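Local coordinates for protein alpha-1,3-glucanase (Streptomyces thermodiastaticus, PDB 7C7D) that probably hydrolyses internal alpha-1,3-glucosidic bonds of alpha-1,3-glucan, as a thermostable family GH87 glycosidase with a pectate lyase-like catalytic domain, at residues D223-F228 / R248-L253; S254-V259 / I277-S282. All blocks are in the same frame, centred on the assembly; numbering follows the deposited sequence. Where two conformers were deposited one is given.

Contact 1: residues D223-F228 / R248-L253; sequences DSTQAF and RITGPL
An Asx turn at Asp223 leads into helix 225-234, which packs against the first turns of the right-handed parallel beta-helix; the Asp223 carboxylate also grips the loop that follows strand 245-248. Asp223 OD1 takes three donors: Thr225 N, which closes the Asx turn, Thr225 OG1 at 2.7 Å, and Thr250 N from the other segment. The last is straight at hydrogen (169°) although it reaches OD1 from above the carboxylate plane, 40° out of it. Asp223 OD2 is met on its syn side by the hydroxyl of Thr250, with OG1 2.7 Å away. With CG anti to the backbone N (chi1 -171°), the carboxylate is carried over to Thr250. Thr225 OG1 passes the chain of bonds on, accepting from Gly251 N at 3.2 Å. On the backbone, Ser224 N donates to Arg248 O at 2.7 Å. A water bridges Ser224 OG to Arg248 N, and Ser224 OG also pairs with Asp217 N. Beneath the polar layer, in the conformer given, Ile249 CD1 sits over one face of the Phe228 ring, offset toward the rim, 3.8 Å from the centroid and close to the ring normal, a CH-pi contact. Leu253 CD2 packs on Phe228 CB at 4.1 Å. Val271 of strand 269-272 touches both Phe228 and Ile249, continuing this apolar patch into the coil. With three donors on OD1 and one on OD2, the carboxylate is probably stabilised as the anion and its rotation about chi2 is restrained, so it is a shared acceptor for the turn before the helix and for the loop.

Contact 2: residues S254-V259 / I277-S282; sequences SGVQNV and IDQTDS
Val256 and Gln279 meet with their side chains at about a right angle, Gln279 extending from strand 277-279 to the backbone of the loop before strand 259-263. Both elements belong to early turns of the parallel beta-helix, and strand 277-279 is the outermost strand at one end of its 11-strand parallel sheet. The primary amide of Gln279 faces Val256 through both of its polar atoms. OE1 accepts from Val256 N at 2.9 Å, in the carbonyl plane and on a lone pair, while NE2 donates to Val256 O at 3.1 Å with a nearly straight N-H. The acceptor lies only 11° out of the Gln279 amide plane; the two bonds lie close to that plane and together fix the rotation of the amide. Although CG lies between the backbone N and the carbonyl carbon (chi1 54°), the chain is extended beyond it, which gives the amide its reach. NE2 has a further acceptor in Ser312 O. The Val256 side chain also crosses that of Ile277 at about a right angle, CG2 lying 4.1 Å from Ile277 CG1; Val286 and Leu288 of strand 286-289 border this apolar pair. A water links Gly255 N to Asp281 O. At the far end, Ser282 OG donates to Val256 O at 2.8 Å, tilted 19° from the carbonyl plane, which gives that oxygen its second donor besides Gln279 NE2.

In the fold
Contacts 1 and 2 follow each other along the chain, with centres about 14 Å apart, and they share one loop: 248-253 runs directly into 254-259, together spanning the loop from the end of strand 245-248 to the start of strand 259-263. The first half of that loop is held by the helix start, the second by the strand and turn 277-282. They also touch directly. Leu253 O lies 3.0 Å from Asp278 N, a probable hydrogen bond, and Pro252 CB packs on Asp278 CB at 3.6 Å. Their centres lie about 27 and 25 Å from the centre of the chain, on the same side of it. Neither contact contributes a ligand to the calcium site of Glu63, Glu65, Ser88, Gln91 and Asp191.

Contact 1: residues D223-F228 / R248-L253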
ATOM      1  N   ASP A 223     -11.580  -8.203 -28.040  1.00 24.54           N
ATOM      2  CA  ASP A 223     -11.051  -8.937 -26.896  1.00 23.01           C
ATOM      3  C   ASP A 223      -9.782  -9.675 -27.307  1.00 21.31           C
ATOM      4  O   ASP A 223      -9.780 -10.441 -28.275  1.00 23.73           O
ATOM      5  CB  ASP A 223     -12.109  -9.931 -26.405  1.00 24.16           C
ATOM      6  CG  ASP A 223     -11.747 -10.606 -25.075  1.00 24.61           C
ATOM      7  OD1 ASP A 223     -10.717 -10.269 -24.460  1.00 26.92           O
ATOM      8  OD2 ASP A 223     -12.527 -11.493 -24.641  1.00 26.16           O
ATOM      9  N   SER A 224      -8.697  -9.440 -26.571  1.00 18.67           N
ATOM     10  CA  SER A 224      -7.402 -10.035 -26.865  1.00 18.91           C
ATOM     11  C   SER A 224      -7.101 -11.272 -26.021  1.00 18.09           C
ATOM     12  O   SER A 224      -5.978 -11.788 -26.090  1.00 18.69           O
ATOM     13  CB  SER A 224      -6.293  -8.999 -26.670  1.00 19.31           C
ATOM     14  OG  SER A 224      -6.286  -8.057 -27.725  1.00 20.07           O
ATOM     15  N   THR A 225      -8.063 -11.747 -25.218  1.00 17.13           N
ATOM     16  CA  THR A 225      -7.788 -12.858 -24.308  1.00 17.48           C
ATOM     17  C   THR A 225      -7.284 -14.079 -25.065  1.00 17.54           C
ATOM     18  O   THR A 225      -6.265 -14.677 -24.693  1.00 18.06           O
ATOM     19  CB  THR A 225      -9.032 -13.217 -23.492  1.00 17.53           C
ATOM     20  OG1 THR A 225      -9.510 -12.063 -22.795  1.00 17.26           O
ATOM     21  CG2 THR A 225      -8.708 -14.313 -22.474  1.00 18.33           C
ATOM     22  N   GLN A 226      -7.979 -14.461 -26.140  1.00 19.24           N
ATOM     23  CA  GLN A 226      -7.593 -15.670 -26.856  1.00 20.01           C
ATOM     24  C   GLN A 226      -6.217 -15.527 -27.488  1.00 20.13           C
ATOM     25  O   GLN A 226      -5.428 -16.477 -27.491  1.00 20.40           O
ATOM     26  CB  GLN A 226      -8.640 -16.013 -27.911  1.00 22.63           C
ATOM     27  CG  GLN A 226      -8.413 -17.361 -28.570  1.00 25.64           C
ATOM     28  CD  GLN A 226      -8.392 -18.504 -27.571  1.00 28.36           C
ATOM     29  OE1 GLN A 226      -9.158 -18.516 -26.605  1.00 29.32           O
ATOM     30  NE2 GLN A 226      -7.515 -19.476 -27.801  1.00 30.89           N
ATOM     31  N   ALA A 227      -5.909 -14.343 -28.028  1.00 19.91           N
ATOM     32  CA  ALA A 227      -4.589 -14.117 -28.606  1.00 20.59           C
ATOM     33  C   ALA A 227      -3.491 -14.264 -27.561  1.00 19.98           C
ATOM     34  O   ALA A 227      -2.447 -14.871 -27.828  1.00 20.08           O
ATOM     35  CB  ALA A 227      -4.522 -12.737 -29.255  1.00 20.95           C
ATOM     36  N   PHE A 228      -3.698 -13.703 -26.367  1.00 19.14           N
ATOM     37  CA  PHE A 228      -2.701 -13.867 -25.312  1.00 19.00           C
ATOM     38  C   PHE A 228      -2.558 -15.334 -24.934  1.00 18.55           C
ATOM     39  O   PHE A 228      -1.444 -15.834 -24.744  1.00 18.97           O
ATOM     40  CB  PHE A 228      -3.090 -13.045 -24.083  1.00 17.80           C
ATOM     41  CG  PHE A 228      -2.644 -11.609 -24.134  1.00 17.90           C
ATOM     42  CD1 PHE A 228      -2.963 -10.798 -25.214  1.00 18.55           C
ATOM     43  CD2 PHE A 228      -1.910 -11.065 -23.089  1.00 18.81           C
ATOM     44  CE1 PHE A 228      -2.552  -9.473 -25.251  1.00 19.45           C
ATOM     45  CE2 PHE A 228      -1.495  -9.746 -23.124  1.00 20.11           C
ATOM     46  CZ  PHE A 228      -1.815  -8.949 -24.202  1.00 19.53           C
ATOM     47  N   ARG A 248      -7.737  -5.084 -24.592  1.00 18.21           N
ATOM     48  CA  ARG A 248      -8.831  -5.520 -23.737  0.60 17.93           C
ATOM     49  C   ARG A 248      -8.680  -7.014 -23.478  1.00 16.62           C
ATOM     50  O   ARG A 248      -8.583  -7.803 -24.425  1.00 19.13           O
ATOM     51  CB  ARG A 248     -10.168  -5.231 -24.417  0.60 21.56           C
ATOM     52  CG  ARG A 248     -11.385  -5.701 -23.632  0.60 25.14           C
ATOM     53  CD  ARG A 248     -12.628  -4.911 -24.020  0.60 27.67           C
ATOM     54  NE  ARG A 248     -13.095  -5.242 -25.363  0.60 29.42           N
ATOM     55  CZ  ARG A 248     -13.889  -6.269 -25.649  0.60 29.96           C
ATOM     56  NH1 ARG A 248     -14.311  -7.077 -24.685  0.60 29.71           N
ATOM     57  NH2 ARG A 248     -14.261  -6.491 -26.902  0.60 30.80           N
ATOM     58  N   ILE A 249      -8.641  -7.401 -22.205  1.00 15.40           N
ATOM     59  CA  ILE A 249      -8.569  -8.803 -21.794  0.53 16.56           C
ATOM     60  C   ILE A 249      -9.721  -9.044 -20.824  1.00 15.34           C
ATOM     61  O   ILE A 249      -9.612  -8.723 -19.637  1.00 15.63           O
ATOM     62  CB  ILE A 249      -7.222  -9.150 -21.144  0.53 17.27           C
ATOM     63  CG1 ILE A 249      -6.065  -8.842 -22.098  0.53 19.08           C
ATOM     64  CG2 ILE A 249      -7.197 -10.609 -20.698  0.53 17.41           C
ATOM     65  CD1 ILE A 249      -5.871  -9.884 -23.172  0.53 18.65           C
ATOM     66  N   THR A 250     -10.834  -9.594 -21.317  1.00 15.20           N
ATOM     67  CA  THR A 250     -11.912  -9.950 -20.402  1.00 16.81           C
ATOM     68  C   THR A 250     -11.425 -10.971 -19.386  1.00 15.92           C
ATOM     69  O   THR A 250     -11.753 -10.881 -18.198  1.00 16.51           O
ATOM     70  CB  THR A 250     -13.129 -10.485 -21.160  1.00 19.96           C
ATOM     71  OG1 THR A 250     -12.744 -11.605 -21.967  1.00 21.41           O
ATOM     72  CG2 THR A 250     -13.723  -9.407 -22.033  1.00 22.50           C
ATOM     73  N   GLY A 251     -10.615 -11.930 -19.831  1.00 15.30           N
ATOM     74  CA  GLY A 251      -9.953 -12.842 -18.931  1.00 14.59           C
ATOM     75  C   GLY A 251     -10.890 -13.911 -18.406  1.00 14.93           C
ATOM     76  O   GLY A 251     -12.065 -13.980 -18.783  1.00 16.08           O
ATOM     77  N   PRO A 252     -10.386 -14.773 -17.514  1.00 14.26           N
ATOM     78  CA  PRO A 252      -9.008 -14.771 -17.027  1.00 14.51           C
ATOM     79  C   PRO A 252      -8.115 -15.630 -17.899  1.00 15.21           C
ATOM     80  O   PRO A 252      -8.586 -16.494 -18.642  1.00 17.55           O
ATOM     81  CB  PRO A 252      -9.144 -15.446 -15.670  1.00 15.01           C
ATOM     82  CG  PRO A 252     -10.224 -16.470 -15.888  1.00 15.51           C
ATOM     83  CD  PRO A 252     -11.181 -15.854 -16.898  1.00 14.57           C
ATOM     84  N   LEU A 253      -6.815 -15.381 -17.804  1.00 13.78           N
ATOM     85  CA  LEU A 253      -5.817 -16.320 -18.284  1.00 14.39           C
ATOM     86  C   LEU A 253      -5.527 -17.328 -17.184  1.00 14.69           C
ATOM     87  O   LEU A 253      -5.367 -16.959 -16.014  1.00 15.72           O
ATOM     88  CB  LEU A 253      -4.528 -15.590 -18.661  1.00 15.24           C
ATOM     89  CG  LEU A 253      -4.644 -14.539 -19.768  1.00 16.21           C
ATOM     90  CD1 LEU A 253      -3.368 -13.719 -19.904  1.00 18.25           C
ATOM     91  CD2 LEU A 253      -4.998 -15.189 -21.098  1.00 17.54           C
TER
HETATM   92  O   HOH W   1      -7.644  -5.702 -27.439  1.00 21.17           O

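Contact 2: residues S254-V259 / I277-S282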
ATOM      1  N   SER A 254      -5.479 -18.599 -17.557  1.00 15.90           N
ATOM      2  CA  SER A 254      -5.037 -19.675 -16.688  1.00 19.91           C
ATOM      3  C   SER A 254      -4.036 -20.526 -17.466  1.00 21.01           C
ATOM      4  O   SER A 254      -3.783 -20.296 -18.653  1.00 22.57           O
ATOM      5  CB  SER A 254      -6.231 -20.479 -16.162  1.00 22.38           C
ATOM      6  OG  SER A 254      -6.889 -21.132 -17.230  1.00 23.38           O
ATOM      7  N   GLY A 255      -3.463 -21.529 -16.812  1.00 24.26           N
ATOM      8  CA  GLY A 255      -2.366 -22.224 -17.458  1.00 23.30           C
ATOM      9  C   GLY A 255      -1.185 -21.333 -17.772  1.00 22.30           C
ATOM     10  O   GLY A 255      -0.401 -21.643 -18.671  1.00 24.12           O
ATOM     11  N   VAL A 256      -1.042 -20.218 -17.062  1.00 18.78           N
ATOM     12  CA  VAL A 256       0.126 -19.362 -17.223  1.00 18.19           C
ATOM     13  C   VAL A 256       1.280 -20.018 -16.470  1.00 17.72           C
ATOM     14  O   VAL A 256       1.305 -20.031 -15.238  1.00 17.87           O
ATOM     15  CB  VAL A 256      -0.140 -17.935 -16.733  1.00 18.19           C
ATOM     16  CG1 VAL A 256       1.049 -17.050 -17.045  1.00 18.52           C
ATOM     17  CG2 VAL A 256      -1.403 -17.367 -17.386  1.00 18.69           C
ATOM     18  N   GLN A 257       2.208 -20.609 -17.221  1.00 17.47           N
ATOM     19  CA  GLN A 257       3.400 -21.241 -16.679  1.00 17.80           C
ATOM     20  C   GLN A 257       4.466 -21.223 -17.760  1.00 17.78           C
ATOM     21  O   GLN A 257       4.158 -21.129 -18.950  1.00 19.21           O
ATOM     22  CB  GLN A 257       3.137 -22.680 -16.211  1.00 19.03           C
ATOM     23  CG  GLN A 257       2.558 -23.614 -17.277  1.00 21.52           C
ATOM     24  CD  GLN A 257       2.085 -24.951 -16.700  1.00 22.92           C
ATOM     25  OE1 GLN A 257       1.588 -25.017 -15.570  1.00 23.48           O
ATOM     26  NE2 GLN A 257       2.238 -26.019 -17.476  1.00 24.35           N
ATOM     27  N   ASN A 258       5.726 -21.302 -17.331  1.00 18.37           N
ATOM     28  CA  ASN A 258       6.861 -21.464 -18.240  1.00 19.62           C
ATOM     29  C   ASN A 258       6.857 -20.413 -19.345  1.00 18.92           C
ATOM     30  O   ASN A 258       6.978 -20.722 -20.531  1.00 20.54           O
ATOM     31  CB  ASN A 258       6.908 -22.873 -18.833  1.00 21.38           C
ATOM     32  CG  ASN A 258       7.034 -23.943 -17.777  1.00 24.93           C
ATOM     33  OD1 ASN A 258       6.285 -24.919 -17.770  1.00 29.32           O
ATOM     34  ND2 ASN A 258       7.989 -23.771 -16.879  1.00 25.92           N
ATOM     35  N   VAL A 259       6.703 -19.150 -18.952  1.00 19.16           N
ATOM     36  CA  VAL A 259       6.569 -18.086 -19.933  1.00 18.64           C
ATOM     37  C   VAL A 259       6.933 -16.763 -19.285  1.00 18.07           C
ATOM     38  O   VAL A 259       6.693 -16.544 -18.094  1.00 17.56           O
ATOM     39  CB  VAL A 259       5.141 -18.066 -20.540  1.00 20.14           C
ATOM     40  CG1 VAL A 259       4.129 -17.521 -19.529  1.00 20.22           C
ATOM     41  CG2 VAL A 259       5.117 -17.271 -21.840  1.00 21.72           C
ATOM     42  N   ILE A 277      -5.147 -12.761 -14.475  1.00 12.90           N
ATOM     43  CA  ILE A 277      -4.701 -14.134 -14.268  1.00 12.43           C
ATOM     44  C   ILE A 277      -5.456 -14.699 -13.076  1.00 12.61           C
ATOM     45  O   ILE A 277      -5.503 -14.069 -12.015  1.00 12.43           O
ATOM     46  CB  ILE A 277      -3.178 -14.218 -14.053  1.00 13.43           C
ATOM     47  CG1 ILE A 277      -2.446 -13.917 -15.364  1.00 14.75           C
ATOM     48  CG2 ILE A 277      -2.775 -15.588 -13.510  1.00 15.41           C
ATOM     49  CD1 ILE A 277      -0.946 -13.670 -15.185  1.00 16.01           C
ATOM     50  N   ASP A 278      -6.048 -15.881 -13.252  1.00 12.51           N
ATOM     51  CA  ASP A 278      -6.796 -16.529 -12.177  1.00 12.75           C
ATOM     52  C   ASP A 278      -6.586 -18.029 -12.323  1.00 12.76           C
ATOM     53  O   ASP A 278      -7.136 -18.655 -13.239  1.00 13.99           O
ATOM     54  CB  ASP A 278      -8.276 -16.150 -12.268  1.00 13.82           C
ATOM     55  CG  ASP A 278      -9.089 -16.599 -11.064  1.00 13.79           C
ATOM     56  OD1 ASP A 278      -8.560 -17.331 -10.202  1.00 14.52           O
ATOM     57  OD2 ASP A 278     -10.275 -16.207 -10.982  1.00 15.36           O
ATOM     58  N   GLN A 279      -5.775 -18.610 -11.443  1.00 12.32           N
ATOM     59  CA  GLN A 279      -5.452 -20.023 -11.545  1.00 13.10           C
ATOM     60  C   GLN A 279      -5.017 -20.514 -10.177  1.00 13.17           C
ATOM     61  O   GLN A 279      -4.304 -19.811  -9.459  1.00 13.62           O
ATOM     62  CB  GLN A 279      -4.342 -20.257 -12.576  1.00 14.04           C
ATOM     63  CG  GLN A 279      -3.088 -19.427 -12.331  1.00 14.77           C
ATOM     64  CD  GLN A 279      -2.104 -19.504 -13.478  1.00 14.56           C
ATOM     65  OE1 GLN A 279      -2.476 -19.747 -14.622  1.00 16.77           O
ATOM     66  NE2 GLN A 279      -0.830 -19.313 -13.173  1.00 14.30           N
ATOM     67  N   THR A 280      -5.456 -21.714  -9.816  1.00 14.44           N
ATOM     68  CA  THR A 280      -5.124 -22.240  -8.500  1.00 16.69           C
ATOM     69  C   THR A 280      -3.732 -22.836  -8.449  1.00 18.02           C
ATOM     70  O   THR A 280      -3.186 -23.013  -7.356  1.00 19.59           O
ATOM     71  CB  THR A 280      -6.151 -23.285  -8.064  1.00 19.71           C
ATOM     72  OG1 THR A 280      -6.208 -24.329  -9.043  1.00 21.43           O
ATOM     73  CG2 THR A 280      -7.529 -22.657  -7.911  1.00 21.11           C
ATOM     74  N   ASP A 281      -3.138 -23.132  -9.599  1.00 18.54           N
ATOM     75  CA  ASP A 281      -1.841 -23.777  -9.604  1.00 21.84           C
ATOM     76  C   ASP A 281      -1.154 -23.488 -10.929  1.00 19.78           C
ATOM     77  O   ASP A 281      -1.786 -23.068 -11.902  1.00 19.80           O
ATOM     78  CB  ASP A 281      -1.988 -25.276  -9.336  1.00 27.17           C
ATOM     79  CG  ASP A 281      -0.676 -25.938  -9.012  1.00 33.19           C
ATOM     80  OD1 ASP A 281      -0.396 -26.994  -9.611  1.00 35.18           O
ATOM     81  OD2 ASP A 281       0.089 -25.394  -8.184  1.00 33.43           O
ATOM     82  N   SER A 282       0.158 -23.691 -10.937  1.00 18.61           N
ATOM     83  CA  SER A 282       0.983 -23.414 -12.102  1.00 17.23           C
ATOM     84  C   SER A 282       2.320 -24.112 -11.917  1.00 16.46           C
ATOM     85  O   SER A 282       2.826 -24.215 -10.795  1.00 17.19           O
ATOM     86  CB  SER A 282       1.210 -21.904 -12.241  1.00 17.11           C
ATOM     87  OG  SER A 282       2.264 -21.608 -13.134  1.00 17.42           O
TER
HETATM   88  O   HOH W   2      -3.074 -23.099 -14.408  1.00 40.68           O